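Local coordinates for beta-L-arabinobiosidase (Bacteroides thetaiotaomicron, PDB 5MQR), which probably hydrolyses arabinose-containing linkages of complex plant pectin as a multidomain glycosidase of the beta-L-arabinobiosidase type, at residues I1046-N1058 and L1066-H1078. Residues are numbered along the deposited sequence; the frame is centred on the assembly and turned at random.
Sequences IPADKWDWFCLDN and LTILWDKNGDRYH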
ATOM      1  N   ILE A1046      11.708  -8.228 -14.692  1.00 32.13           N
ATOM      2  CA  ILE A1046      10.386  -8.597 -15.146  1.00 32.24           C
ATOM      3  C   ILE A1046      10.144  -7.610 -16.279  1.00 32.47           C
ATOM      4  O   ILE A1046      10.458  -6.441 -16.132  1.00 34.07           O
ATOM      5  CB  ILE A1046       9.393  -8.441 -14.000  1.00 32.01           C
ATOM      6  CG1 ILE A1046       9.800  -9.385 -12.888  1.00 32.29           C
ATOM      7  CG2 ILE A1046       7.972  -8.746 -14.453  1.00 32.22           C
ATOM      8  CD1 ILE A1046       8.968  -9.264 -11.632  1.00 32.27           C
ATOM      9  N   PRO A1047       9.650  -8.073 -17.439  1.00 32.77           N
ATOM     10  CA  PRO A1047       9.344  -7.085 -18.472  1.00 33.37           C
ATOM     11  C   PRO A1047       8.221  -6.138 -18.089  1.00 34.70           C
ATOM     12  O   PRO A1047       7.381  -6.441 -17.210  1.00 33.87           O
ATOM     13  CB  PRO A1047       8.925  -7.921 -19.688  1.00 33.36           C
ATOM     14  CG  PRO A1047       8.855  -9.335 -19.238  1.00 33.08           C
ATOM     15  CD  PRO A1047       9.565  -9.459 -17.930  1.00 32.52           C
ATOM     16  N   ALA A1048       8.223  -4.994 -18.758  1.00 37.22           N
ATOM     17  CA  ALA A1048       7.129  -4.048 -18.665  1.00 39.49           C
ATOM     18  C   ALA A1048       5.862  -4.752 -19.149  1.00 39.83           C
ATOM     19  O   ALA A1048       5.884  -5.462 -20.171  1.00 41.42           O
ATOM     20  CB  ALA A1048       7.411  -2.794 -19.511  1.00 39.99           C
ATOM     21  N   ASP A1049       4.787  -4.586 -18.381  1.00 39.18           N
ATOM     22  CA  ASP A1049       3.451  -5.135 -18.709  1.00 39.68           C
ATOM     23  C   ASP A1049       3.302  -6.640 -18.547  1.00 36.37           C
ATOM     24  O   ASP A1049       2.329  -7.222 -19.049  1.00 38.55           O
ATOM     25  CB  ASP A1049       2.960  -4.691 -20.109  1.00 43.06           C
ATOM     26  CG  ASP A1049       2.896  -3.197 -20.237  1.00 46.94           C
ATOM     27  OD1 ASP A1049       1.997  -2.605 -19.580  1.00 52.14           O
ATOM     28  OD2 ASP A1049       3.753  -2.617 -20.951  1.00 50.14           O
ATOM     29  N   LYS A1050       4.237  -7.280 -17.851  1.00 32.47           N
ATOM     30  CA  LYS A1050       4.078  -8.688 -17.541  1.00 29.95           C
ATOM     31  C   LYS A1050       3.027  -8.839 -16.435  1.00 27.98           C
ATOM     32  O   LYS A1050       2.050  -9.548 -16.620  1.00 26.89           O
ATOM     33  CB  LYS A1050       5.415  -9.294 -17.107  1.00 29.86           C
ATOM     34  CG  LYS A1050       5.381 -10.751 -16.677  1.00 29.08           C
ATOM     35  CD  LYS A1050       4.749 -11.687 -17.697  1.00 29.21           C
ATOM     36  CE  LYS A1050       5.576 -11.823 -18.969  1.00 30.60           C
ATOM     37  NZ  LYS A1050       4.953 -12.834 -19.886  1.00 31.39           N
ATOM     38  N   TRP A1051       3.256  -8.155 -15.306  1.00 25.86           N
ATOM     39  CA  TRP A1051       2.418  -8.209 -14.115  1.00 24.65           C
ATOM     40  C   TRP A1051       1.941  -6.808 -13.649  1.00 24.28           C
ATOM     41  O   TRP A1051       2.754  -5.905 -13.428  1.00 24.58           O
ATOM     42  CB  TRP A1051       3.192  -8.870 -12.958  1.00 23.62           C
ATOM     43  CG  TRP A1051       3.500 -10.317 -13.150  1.00 24.05           C
ATOM     44  CD1 TRP A1051       2.890 -11.201 -14.019  1.00 24.01           C
ATOM     45  CD2 TRP A1051       4.460 -11.085 -12.419  1.00 23.55           C
ATOM     46  NE1 TRP A1051       3.457 -12.438 -13.902  1.00 23.66           N
ATOM     47  CE2 TRP A1051       4.416 -12.398 -12.925  1.00 23.53           C
ATOM     48  CE3 TRP A1051       5.372 -10.782 -11.399  1.00 23.41           C
ATOM     49  CZ2 TRP A1051       5.242 -13.414 -12.436  1.00 23.33           C
ATOM     50  CZ3 TRP A1051       6.200 -11.785 -10.926  1.00 23.25           C
ATOM     51  CH2 TRP A1051       6.116 -13.092 -11.438  1.00 23.26           C
ATOM     52  N   ASP A1052       0.637  -6.652 -13.434  1.00 24.09           N
ATOM     53  CA  ASP A1052       0.095  -5.392 -12.935  1.00 24.32           C
ATOM     54  C   ASP A1052       0.550  -5.082 -11.521  1.00 23.50           C
ATOM     55  O   ASP A1052       0.568  -3.921 -11.128  1.00 23.69           O
ATOM     56  CB  ASP A1052      -1.428  -5.398 -12.947  1.00 25.04           C
ATOM     57  CG  ASP A1052      -2.001  -5.345 -14.335  1.00 25.95           C
ATOM     58  OD1 ASP A1052      -1.268  -5.073 -15.321  1.00 26.14           O
ATOM     59  OD2 ASP A1052      -3.219  -5.563 -14.427  1.00 27.24           O
ATOM     60  N   TRP A1053       0.922  -6.108 -10.761  1.00 22.60           N
ATOM     61  CA  TRP A1053       1.390  -5.897  -9.402  1.00 22.01           C
ATOM     62  C   TRP A1053       2.192  -7.064  -8.944  1.00 21.41           C
ATOM     63  O   TRP A1053       2.030  -8.159  -9.465  1.00 21.44           O
ATOM     64  CB  TRP A1053       0.197  -5.711  -8.445  1.00 21.69           C
ATOM     65  CG  TRP A1053      -0.908  -6.705  -8.633  1.00 21.90           C
ATOM     66  CD1 TRP A1053      -2.026  -6.572  -9.440  1.00 22.60           C
ATOM     67  CD2 TRP A1053      -1.004  -7.993  -8.033  1.00 22.03           C
ATOM     68  NE1 TRP A1053      -2.802  -7.711  -9.365  1.00 22.54           N
ATOM     69  CE2 TRP A1053      -2.201  -8.593  -8.505  1.00 22.37           C
ATOM     70  CE3 TRP A1053      -0.188  -8.715  -7.149  1.00 22.17           C
ATOM     71  CZ2 TRP A1053      -2.607  -9.876  -8.102  1.00 22.81           C
ATOM     72  CZ3 TRP A1053      -0.597  -9.991  -6.741  1.00 22.65           C
ATOM     73  CH2 TRP A1053      -1.795 -10.561  -7.225  1.00 22.62           C
ATOM     74  N   PHE A1054       3.048  -6.827  -7.958  1.00 20.75           N
ATOM     75  CA  PHE A1054       3.663  -7.923  -7.198  1.00 20.76           C
ATOM     76  C   PHE A1054       4.270  -7.349  -5.950  1.00 20.79           C
ATOM     77  O   PHE A1054       4.418  -6.128  -5.830  1.00 20.70           O
ATOM     78  CB  PHE A1054       4.734  -8.696  -8.000  1.00 21.00           C
ATOM     79  CG  PHE A1054       5.866  -7.844  -8.509  1.00 21.42           C
ATOM     80  CD1 PHE A1054       6.928  -7.515  -7.693  1.00 21.82           C
ATOM     81  CD2 PHE A1054       5.875  -7.393  -9.820  1.00 22.03           C
ATOM     82  CE1 PHE A1054       7.979  -6.729  -8.164  1.00 22.28           C
ATOM     83  CE2 PHE A1054       6.914  -6.601 -10.302  1.00 22.52           C
ATOM     84  CZ  PHE A1054       7.975  -6.274  -9.470  1.00 22.70           C
ATOM     85  N   CYS A1055       4.671  -8.219  -5.038  1.00 20.72           N
ATOM     86  CA  CYS A1055       5.285  -7.738  -3.814  1.00 20.82           C
ATOM     87  C   CYS A1055       6.135  -8.794  -3.154  1.00 20.17           C
ATOM     88  O   CYS A1055       5.727  -9.934  -3.034  1.00 19.63           O
ATOM     89  CB  CYS A1055       4.188  -7.271  -2.847  1.00 21.00           C
ATOM     90  SG  CYS A1055       4.793  -6.826  -1.212  1.00 21.79           S
ATOM     91  N   LEU A1056       7.327  -8.398  -2.746  1.00 20.37           N
ATOM     92  CA  LEU A1056       8.146  -9.198  -1.847  1.00 20.39           C
ATOM     93  C   LEU A1056       8.238  -8.444  -0.544  1.00 19.94           C
ATOM     94  O   LEU A1056       8.656  -7.312  -0.504  1.00 19.81           O
ATOM     95  CB  LEU A1056       9.537  -9.432  -2.403  1.00 20.67           C
ATOM     96  CG  LEU A1056      10.457 -10.291  -1.527  1.00 20.78           C
ATOM     97  CD1 LEU A1056      10.038 -11.759  -1.544  1.00 20.83           C
ATOM     98  CD2 LEU A1056      11.896 -10.139  -1.998  1.00 21.29           C
ATOM     99  N   ASP A1057       7.855  -9.107   0.529  1.00 20.98           N
ATOM    100  CA  ASP A1057       7.695  -8.477   1.828  1.00 21.38           C
ATOM    101  C   ASP A1057       8.339  -9.346   2.881  1.00 21.42           C
ATOM    102  O   ASP A1057       8.690 -10.508   2.637  1.00 21.37           O
ATOM    103  CB  ASP A1057       6.210  -8.347   2.117  1.00 21.73           C
ATOM    104  CG  ASP A1057       5.860  -7.145   2.963  1.00 22.38           C
ATOM    105  OD1 ASP A1057       6.721  -6.535   3.633  1.00 22.71           O
ATOM    106  OD2 ASP A1057       4.666  -6.810   2.965  1.00 23.25           O
ATOM    107  N   ASN A1058       8.473  -8.765   4.063  1.00 21.58           N
ATOM    108  CA  ASN A1058       8.986  -9.442   5.237  1.00 21.84           C
ATOM    109  C   ASN A1058      10.423  -9.910   5.025  1.00 21.72           C
ATOM    110  O   ASN A1058      10.819 -10.928   5.592  1.00 22.14           O
ATOM    111  CB  ASN A1058       8.081 -10.632   5.643  1.00 22.00           C
ATOM    112  CG  ASN A1058       8.219 -11.003   7.119  1.00 21.88           C
ATOM    113  OD1 ASN A1058       8.532 -10.163   7.942  1.00 23.15           O
ATOM    114  ND2 ASN A1058       7.991 -12.251   7.445  1.00 21.81           N
ATOM    115  N   LEU A1066      12.458  -5.351   4.827  1.00 22.43           N
ATOM    116  CA  LEU A1066      12.209  -4.687   3.544  1.00 22.58           C
ATOM    117  C   LEU A1066      10.983  -5.192   2.867  1.00 22.05           C
ATOM    118  O   LEU A1066      10.593  -6.361   3.014  1.00 22.16           O
ATOM    119  CB  LEU A1066      13.384  -4.789   2.547  1.00 23.42           C
ATOM    120  CG  LEU A1066      14.805  -4.407   2.953  1.00 24.32           C
ATOM    121  CD1 LEU A1066      15.723  -4.274   1.728  1.00 25.45           C
ATOM    122  CD2 LEU A1066      14.856  -3.156   3.762  1.00 24.51           C
ATOM    123  N   THR A1067      10.398  -4.289   2.093  1.00 22.03           N
ATOM    124  CA  THR A1067       9.294  -4.604   1.197  1.00 22.15           C
ATOM    125  C   THR A1067       9.611  -4.020  -0.158  1.00 22.05           C
ATOM    126  O   THR A1067      10.045  -2.882  -0.250  1.00 22.54           O
ATOM    127  CB  THR A1067       8.000  -3.948   1.679  1.00 21.73           C
ATOM    128  OG1 THR A1067       7.842  -4.219   3.062  1.00 21.79           O
ATOM    129  CG2 THR A1067       6.810  -4.430   0.906  1.00 21.45           C
ATOM    130  N   ILE A1068       9.386  -4.790  -1.205  1.00 21.93           N
ATOM    131  CA  ILE A1068       9.531  -4.284  -2.562  1.00 21.94           C
ATOM    132  C   ILE A1068       8.225  -4.596  -3.251  1.00 21.34           C
ATOM    133  O   ILE A1068       7.792  -5.735  -3.270  1.00 20.39           O
ATOM    134  CB  ILE A1068      10.674  -4.996  -3.331  1.00 22.24           C
ATOM    135  CG1 ILE A1068      12.020  -4.754  -2.642  1.00 22.54           C
ATOM    136  CG2 ILE A1068      10.693  -4.556  -4.794  1.00 22.46           C
ATOM    137  CD1 ILE A1068      13.083  -5.760  -3.014  1.00 23.06           C
ATOM    138  N   LEU A1069       7.627  -3.576  -3.835  1.00 21.59           N
ATOM    139  CA  LEU A1069       6.394  -3.755  -4.514  1.00 22.23           C
ATOM    140  C   LEU A1069       6.247  -2.925  -5.765  1.00 21.89           C
ATOM    141  O   LEU A1069       6.901  -1.891  -5.955  1.00 22.28           O
ATOM    142  CB  LEU A1069       5.226  -3.507  -3.561  1.00 22.91           C
ATOM    143  CG  LEU A1069       4.946  -2.124  -2.969  1.00 23.62           C
ATOM    144  CD1 LEU A1069       4.209  -1.208  -3.954  1.00 23.46           C
ATOM    145  CD2 LEU A1069       4.129  -2.298  -1.684  1.00 23.35           C
ATOM    146  N   TRP A1070       5.355  -3.422  -6.598  1.00 21.18           N
ATOM    147  CA  TRP A1070       5.049  -2.859  -7.881  1.00 21.62           C
ATOM    148  C   TRP A1070       3.536  -2.831  -7.975  1.00 21.54           C
ATOM    149  O   TRP A1070       2.879  -3.813  -7.669  1.00 20.30           O
ATOM    150  CB  TRP A1070       5.621  -3.735  -8.997  1.00 21.58           C
ATOM    151  CG  TRP A1070       5.076  -3.401 -10.343  1.00 21.84           C
ATOM    152  CD1 TRP A1070       4.233  -4.161 -11.080  1.00 22.01           C
ATOM    153  CD2 TRP A1070       5.292  -2.189 -11.097  1.00 21.91           C
ATOM    154  NE1 TRP A1070       3.920  -3.515 -12.261  1.00 22.21           N
ATOM    155  CE2 TRP A1070       4.561  -2.309 -12.299  1.00 22.01           C
ATOM    156  CE3 TRP A1070       6.047  -1.029 -10.880  1.00 22.23           C
ATOM    157  CZ2 TRP A1070       4.558  -1.308 -13.297  1.00 22.38           C
ATOM    158  CZ3 TRP A1070       6.050  -0.019 -11.882  1.00 22.86           C
ATOM    159  CH2 TRP A1070       5.310  -0.175 -13.072  1.00 22.67           C
ATOM    160  N   ASP A1071       2.994  -1.697  -8.404  1.00 22.90           N
ATOM    161  CA  ASP A1071       1.535  -1.510  -8.472  1.00 23.12           C
ATOM    162  C   ASP A1071       1.281  -0.535  -9.588  1.00 24.26           C
ATOM    163  O   ASP A1071       1.344   0.677  -9.414  1.00 23.63           O
ATOM    164  CB  ASP A1071       0.996  -1.008  -7.130  1.00 22.16           C
ATOM    165  CG  ASP A1071      -0.518  -1.213  -6.965  1.00 21.94           C
ATOM    166  OD1 ASP A1071      -1.238  -1.504  -7.968  1.00 21.45           O
ATOM    167  OD2 ASP A1071      -1.000  -1.064  -5.802  1.00 20.99           O
ATOM    168  N   LYS A1072       1.032  -1.086 -10.759  1.00 26.37           N
ATOM    169  CA  LYS A1072       0.904  -0.283 -11.962  1.00 28.35           C
ATOM    170  C   LYS A1072      -0.224   0.730 -11.875  1.00 27.45           C
ATOM    171  O   LYS A1072      -0.046   1.873 -12.262  1.00 27.72           O
ATOM    172  CB  LYS A1072       0.652  -1.183 -13.154  1.00 30.37           C
ATOM    173  CG  LYS A1072       0.669  -0.460 -14.492  1.00 33.25           C
ATOM    174  CD  LYS A1072      -0.002  -1.315 -15.557  1.00 34.90           C
ATOM    175  CE  LYS A1072      -0.302  -0.494 -16.803  1.00 37.24           C
ATOM    176  NZ  LYS A1072      -1.561  -0.996 -17.421  1.00 39.33           N
ATOM    177  N   ASN A1073      -1.374   0.278 -11.398  1.00 26.51           N
ATOM    178  CA  ASN A1073      -2.586   1.089 -11.356  1.00 26.95           C
ATOM    179  C   ASN A1073      -2.916   1.650  -9.973  1.00 26.25           C
ATOM    180  O   ASN A1073      -3.854   2.434  -9.847  1.00 25.72           O
ATOM    181  CB  ASN A1073      -3.777   0.249 -11.871  1.00 27.37           C
ATOM    182  CG  ASN A1073      -3.586  -0.217 -13.301  1.00 27.83           C
ATOM    183  OD1 ASN A1073      -3.825  -1.372 -13.625  1.00 29.64           O
ATOM    184  ND2 ASN A1073      -3.115   0.665 -14.142  1.00 28.01           N
ATOM    185  N   GLY A1074      -2.170   1.217  -8.950  1.00 26.01           N
ATOM    186  CA  GLY A1074      -2.277   1.739  -7.594  1.00 25.73           C
ATOM    187  C   GLY A1074      -3.287   1.069  -6.693  1.00 25.46           C
ATOM    188  O   GLY A1074      -3.415   1.462  -5.530  1.00 26.21           O
ATOM    189  N   ASP A1075      -3.986   0.058  -7.196  1.00 25.66           N
ATOM    190  CA  ASP A1075      -5.141  -0.499  -6.482  1.00 27.12           C
ATOM    191  C   ASP A1075      -4.887  -1.837  -5.779  1.00 26.46           C
ATOM    192  O   ASP A1075      -5.746  -2.317  -5.064  1.00 25.85           O
ATOM    193  CB  ASP A1075      -6.390  -0.588  -7.380  1.00 27.88           C
ATOM    194  CG  ASP A1075      -6.207  -1.522  -8.557  1.00 29.79           C
ATOM    195  OD1 ASP A1075      -5.067  -1.632  -9.096  1.00 30.36           O
ATOM    196  OD2 ASP A1075      -7.219  -2.133  -8.954  1.00 31.37           O
ATOM    197  N   ARG A1076      -3.710  -2.418  -5.944  1.00 25.85           N
ATOM    198  CA  ARG A1076      -3.404  -3.634  -5.194  1.00 26.14           C
ATOM    199  C   ARG A1076      -3.002  -3.323  -3.762  1.00 24.91           C
ATOM    200  O   ARG A1076      -3.439  -4.020  -2.858  1.00 25.66           O
ATOM    201  CB  ARG A1076      -2.292  -4.467  -5.890  1.00 26.33           C
ATOM    202  CG  ARG A1076      -1.974  -5.794  -5.212  1.00 25.96           C
ATOM    203  CD  ARG A1076      -3.123  -6.764  -5.326  1.00 25.57           C
ATOM    204  NE  ARG A1076      -2.847  -8.077  -4.744  1.00 25.45           N
ATOM    205  CZ  ARG A1076      -3.741  -9.069  -4.720  1.00 24.93           C
ATOM    206  NH1 ARG A1076      -4.949  -8.907  -5.279  1.00 25.05           N
ATOM    207  NH2 ARG A1076      -3.428 -10.236  -4.175  1.00 24.01           N
ATOM    208  N   TYR A1077      -2.140  -2.323  -3.576  1.00 24.89           N
ATOM    209  CA  TYR A1077      -1.608  -1.941  -2.235  1.00 24.66           C
ATOM    210  C   TYR A1077      -2.072  -0.574  -1.722  1.00 25.15           C
ATOM    211  O   TYR A1077      -1.878  -0.292  -0.549  1.00 25.12           O
ATOM    212  CB  TYR A1077      -0.071  -2.032  -2.195  1.00 23.68           C
ATOM    213  CG  TYR A1077       0.365  -3.359  -2.753  1.00 23.42           C
ATOM    214  CD1 TYR A1077       0.160  -4.532  -2.032  1.00 23.55           C
ATOM    215  CD2 TYR A1077       0.884  -3.464  -4.032  1.00 23.18           C
ATOM    216  CE1 TYR A1077       0.518  -5.769  -2.553  1.00 23.22           C
ATOM    217  CE2 TYR A1077       1.249  -4.697  -4.558  1.00 23.43           C
ATOM    218  CZ  TYR A1077       1.062  -5.846  -3.818  1.00 22.97           C
ATOM    219  OH  TYR A1077       1.369  -7.075  -4.356  1.00 22.41           O
ATOM    220  N   HIS A1078      -2.666   0.255  -2.588  1.00 25.56           N
ATOM    221  CA  HIS A1078      -3.176   1.591  -2.201  1.00 25.91           C
ATOM    222  C   HIS A1078      -2.103   2.396  -1.453  1.00 27.13           C
ATOM    223  O   HIS A1078      -2.350   2.917  -0.367  1.00 27.44           O
ATOM    224  CB  HIS A1078      -4.465   1.462  -1.372  1.00 24.83           C
ATOM    225  CG  HIS A1078      -5.616   0.891  -2.136  1.00 24.79           C
ATOM    226  ND1 HIS A1078      -6.095  -0.384  -1.924  1.00 25.38           N
ATOM    227  CD2 HIS A1078      -6.371   1.412  -3.128  1.00 25.63           C
ATOM    228  CE1 HIS A1078      -7.097  -0.626  -2.751  1.00 25.33           C
ATOM    229  NE2 HIS A1078      -7.289   0.453  -3.490  1.00 25.88           N
TER
HETATM  230  O   HOH W   1      -1.754  -2.557 -10.394  1.00 27.99           O
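The carbonyl oxygen of Trp1051 takes the indole N-H of Trp1070, O to NE1 2.9 Å, close to both the ring and the carbonyl plane; the bond is bent, 130° at the hydrogen. Next along, Asp1052 O receives Lys1072 N in a nearly straight bond and lies within hydrogen-bonding distance of a water that bridges to Asp1071 OD1 and Asn1073 N. Trp1053 turns its indole to the other side of the sheet from Phe1054; its chi1 of 46° lays the ring along Arg1076, whose guanidinium sits flat over the six-membered ring, CZ 3.7 Å from the centroid, planes 11° apart. Glu662 salt-bridges this arginine and bonds Tyr1077 OH. Here the antiparallel hairpin of the family 65-type C-terminal beta domain begins, with Phe1054–Trp1070 and Leu1056–Ile1068 among its hydrogen-bonded pairs. The Phe1054 ring is clamped between Trp1070 CB, 3.6 Å from its centroid, and Ile1046 CD1 on the opposite face. Cys1055 presses CB against Tyr1077 OH at 3.2 Å. Buried Asp1057 OD1 accepts Thr1067 OG1 at 2.6 Å from above the carboxylate plane and Asn1058 N from the opposite face; Ala619 N also bonds OD1, and OD2 takes the amides of Phe620 and Leu621.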